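Side-chain contact in CurM Sulfotransferase (Moorea producta, PDB 4GBM), which probably transfers a sulfo group from PAPS to an intermediate of curacin biosynthesis, serving as a sulfotransferase domain of the polyketide pathway: residues A263-I267 with S268-F272. The protein carries 2 engineered substitutions. Numbering follows the deposited sequence.
Sequences ASLSI and SDPNF. Engineered in segment 263-267: Ala-263 (natural residue Lys). With ZN (zinc ion), chain C; A3P (adenosine-3'-5'-diphosphate), chain G.
A loop that forms part of the nucleotide pocket of this sulfotransferase turns back on itself where Leu-265 meets Ser-268, Asp-269 and Pro-270, and it illustrates how a metal site and a ligand site can share one short run of chain. The Leu-265 side chain is the apolar filling of the bend. Its CG lies 3.4 Å from Ser-268 O. The same CG and the methyl CD1 both rest against Pro-270 CD, CG at 3.9 Å. The other methyl, CD2, reaches Asp-269, 3.8 Å from the carboxylate carbon CG. A water bridges the bend, accepting from Ser-266 N and donating to Ser-268 O at 2.8 Å. Shortening Leu-265 to an alanine removes CG and both methyls, which would probably open a gap beside the Pro-270 ring and strip the apolar cover from Ser-268 O and one side of Asp-269.

The Asp-269 carboxylate is pinned from several directions. With CG anti to the backbone N (chi1 -167°), Asp-269 carries OD1 to within 2.0 Å of the zinc ion, which His-261 also binds, while OD2 forms a salt bridge with Lys-274. Asn-271 N donates to the same OD1 at 2.9 Å, closing an Asx turn; the donor approaches from above the carboxylate plane, 54° out of it. The same turn carries ligand contacts: Asn-271 ND2 gives a nearly straight bond (163°) of 2.8 Å to O2P of adenosine-3'-5'-diphosphate, and its OD1 accepts from Lys-274. Pro-270 CB lies near the ligand's other phosphate group.

The bend belongs to the long loop between helices 228-239 and 297-305. Leu-265 packs on Tyr-83 of another loop, whereas Pro-270 and Phe-272 settle against helix 45-53 through Thr-46, Leu-47 and Val-50.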
loop_
_atom_site.group_PDB
_atom_site.type_symbol
_atom_site.label_atom_id
_atom_site.label_comp_id
_atom_site.label_asym_id
_atom_site.label_seq_id
_atom_site.Cartn_x
_atom_site.Cartn_y
_atom_site.Cartn_z
ATOM N N ALA A 263 7.580 13.747 -4.801
ATOM C CA ALA A 263 6.291 13.663 -5.495
ATOM C C ALA A 263 5.596 12.300 -5.377
ATOM O O ALA A 263 4.366 12.236 -5.401
ATOM C CB ALA A 263 6.443 14.067 -6.963
ATOM N N SER A 264 6.365 11.224 -5.235
ATOM C CA SER A 264 5.769 9.883 -5.121
ATOM C C SER A 264 5.598 9.442 -3.669
ATOM O O SER A 264 5.128 8.335 -3.403
ATOM C CB SER A 264 6.575 8.846 -5.911
ATOM O OG SER A 264 6.391 9.040 -7.304
ATOM N N LEU A 265 5.984 10.312 -2.738
ATOM C CA LEU A 265 5.908 10.006 -1.312
ATOM C C LEU A 265 4.692 10.673 -0.699
ATOM O O LEU A 265 4.231 11.705 -1.188
ATOM C CB LEU A 265 7.177 10.474 -0.594
ATOM C CG LEU A 265 8.375 9.530 -0.486
ATOM C CD1 LEU A 265 8.817 8.949 -1.838
ATOM C CD2 LEU A 265 9.519 10.283 0.185
ATOM N N SER A 266 4.172 10.084 0.373
ATOM C CA SER A 266 2.993 10.618 1.033
ATOM C C SER A 266 3.275 10.833 2.500
ATOM O O SER A 266 3.445 11.981 2.933
ATOM C CB SER A 266 1.789 9.685 0.838
ATOM O OG SER A 266 1.407 9.672 -0.524
ATOM N N ILE A 267 3.353 9.733 3.249
ATOM C CA ILE A 267 3.458 9.793 4.711
ATOM C C ILE A 267 4.871 9.661 5.263
ATOM O O ILE A 267 5.190 10.268 6.281
ATOM C CB ILE A 267 2.520 8.784 5.408
ATOM C CG1 ILE A 267 2.862 7.339 5.017
ATOM C CG2 ILE A 267 1.063 9.106 5.074
ATOM C CD1 ILE A 267 2.370 6.292 6.011
ATOM N N SER A 268 5.704 8.859 4.605
ATOM C CA SER A 268 7.113 8.748 4.970
ATOM C C SER A 268 7.896 8.406 3.715
ATOM O O SER A 268 7.365 8.509 2.608
ATOM C CB SER A 268 7.329 7.679 6.044
ATOM O OG SER A 268 8.654 7.743 6.551
ATOM N N ASP A 269 9.155 8.014 3.894
ATOM C CA ASP A 269 10.005 7.583 2.787
ATOM C C ASP A 269 10.114 6.063 2.841
ATOM O O ASP A 269 10.601 5.522 3.837
ATOM C CB ASP A 269 11.397 8.228 2.909
ATOM C CG ASP A 269 12.239 8.081 1.647
ATOM O OD1 ASP A 269 11.877 7.268 0.772
ATOM O OD2 ASP A 269 13.267 8.792 1.527
ATOM N N PRO A 270 9.649 5.368 1.781
ATOM C CA PRO A 270 9.777 3.900 1.779
ATOM C C PRO A 270 11.210 3.432 1.548
ATOM O O PRO A 270 11.493 2.238 1.670
ATOM C CB PRO A 270 8.870 3.467 0.624
ATOM C CG PRO A 270 8.815 4.638 -0.288
ATOM C CD PRO A 270 8.917 5.866 0.599
ATOM N N ASN A 271 12.094 4.371 1.199
ATOM C CA ASN A 271 13.526 4.108 1.013
ATOM C C ASN A 271 13.820 3.177 -0.158
ATOM O O ASN A 271 14.900 2.591 -0.248
ATOM C CB ASN A 271 14.180 3.600 2.306
ATOM C CG ASN A 271 14.112 4.620 3.429
ATOM O OD1 ASN A 271 14.256 5.829 3.204
ATOM N ND2 ASN A 271 13.888 4.138 4.654
ATOM N N PHE A 272 12.851 3.079 -1.059
ATOM C CA PHE A 272 12.969 2.246 -2.246
ATOM C C PHE A 272 14.186 2.661 -3.084
ATOM O O PHE A 272 14.935 1.810 -3.568
ATOM C CB PHE A 272 11.661 2.304 -3.054
ATOM C CG PHE A 272 11.734 1.592 -4.375
ATOM C CD1 PHE A 272 11.682 0.197 -4.432
ATOM C CD2 PHE A 272 11.858 2.312 -5.560
ATOM C CE1 PHE A 272 11.766 -0.468 -5.651
ATOM C CE2 PHE A 272 11.940 1.654 -6.784
ATOM C CZ PHE A 272 11.893 0.258 -6.825
HETATM ZN ZN ZN C . 12.755 7.425 -1.028
HETATM P P1 A3P G . 13.250 0.694 5.809
HETATM O O1P A3P G . 12.882 1.682 6.887
HETATM O O2P A3P G . 13.911 1.329 4.612
HETATM O O3P A3P G . 13.944 -0.527 6.341
HETATM P P2 A3P G . 6.639 0.469 2.932
HETATM O O4P A3P G . 5.483 -0.427 3.245
HETATM O O5P A3P G . 6.723 1.729 3.746
HETATM O O6P A3P G . 6.822 0.696 1.455
HETATM O "O5'" A3P G . 7.938 -0.365 3.415
HETATM C "C5'" A3P G . 9.209 0.291 3.471
HETATM C "C4'" A3P G . 10.238 -0.788 3.702
HETATM O "O4'" A3P G . 10.361 -1.569 2.507
HETATM C "C3'" A3P G . 11.630 -0.229 3.921
HETATM O "O3'" A3P G . 11.799 0.173 5.289
HETATM C "C2'" A3P G . 12.492 -1.416 3.507
HETATM O "O2'" A3P G . 12.728 -2.290 4.614
HETATM C "C1'" A3P G . 11.654 -2.159 2.471
HETATM N N9 A3P G . 12.231 -1.978 1.115
HETATM C C8 A3P G . 12.222 -0.864 0.353
HETATM N N7 A3P G . 12.877 -1.064 -0.822
HETATM C C5 A3P G . 13.317 -2.339 -0.805
HETATM C C6 A3P G . 14.079 -3.223 -1.720
HETATM N N6 A3P G . 14.497 -2.758 -2.922
HETATM N N1 A3P G . 14.323 -4.495 -1.306
HETATM C C2 A3P G . 13.894 -4.970 -0.114
HETATM N N3 A3P G . 13.191 -4.219 0.759
HETATM C C4 A3P G . 12.884 -2.936 0.460
HETATM O O HOH W 1 4.915 7.673 1.459
#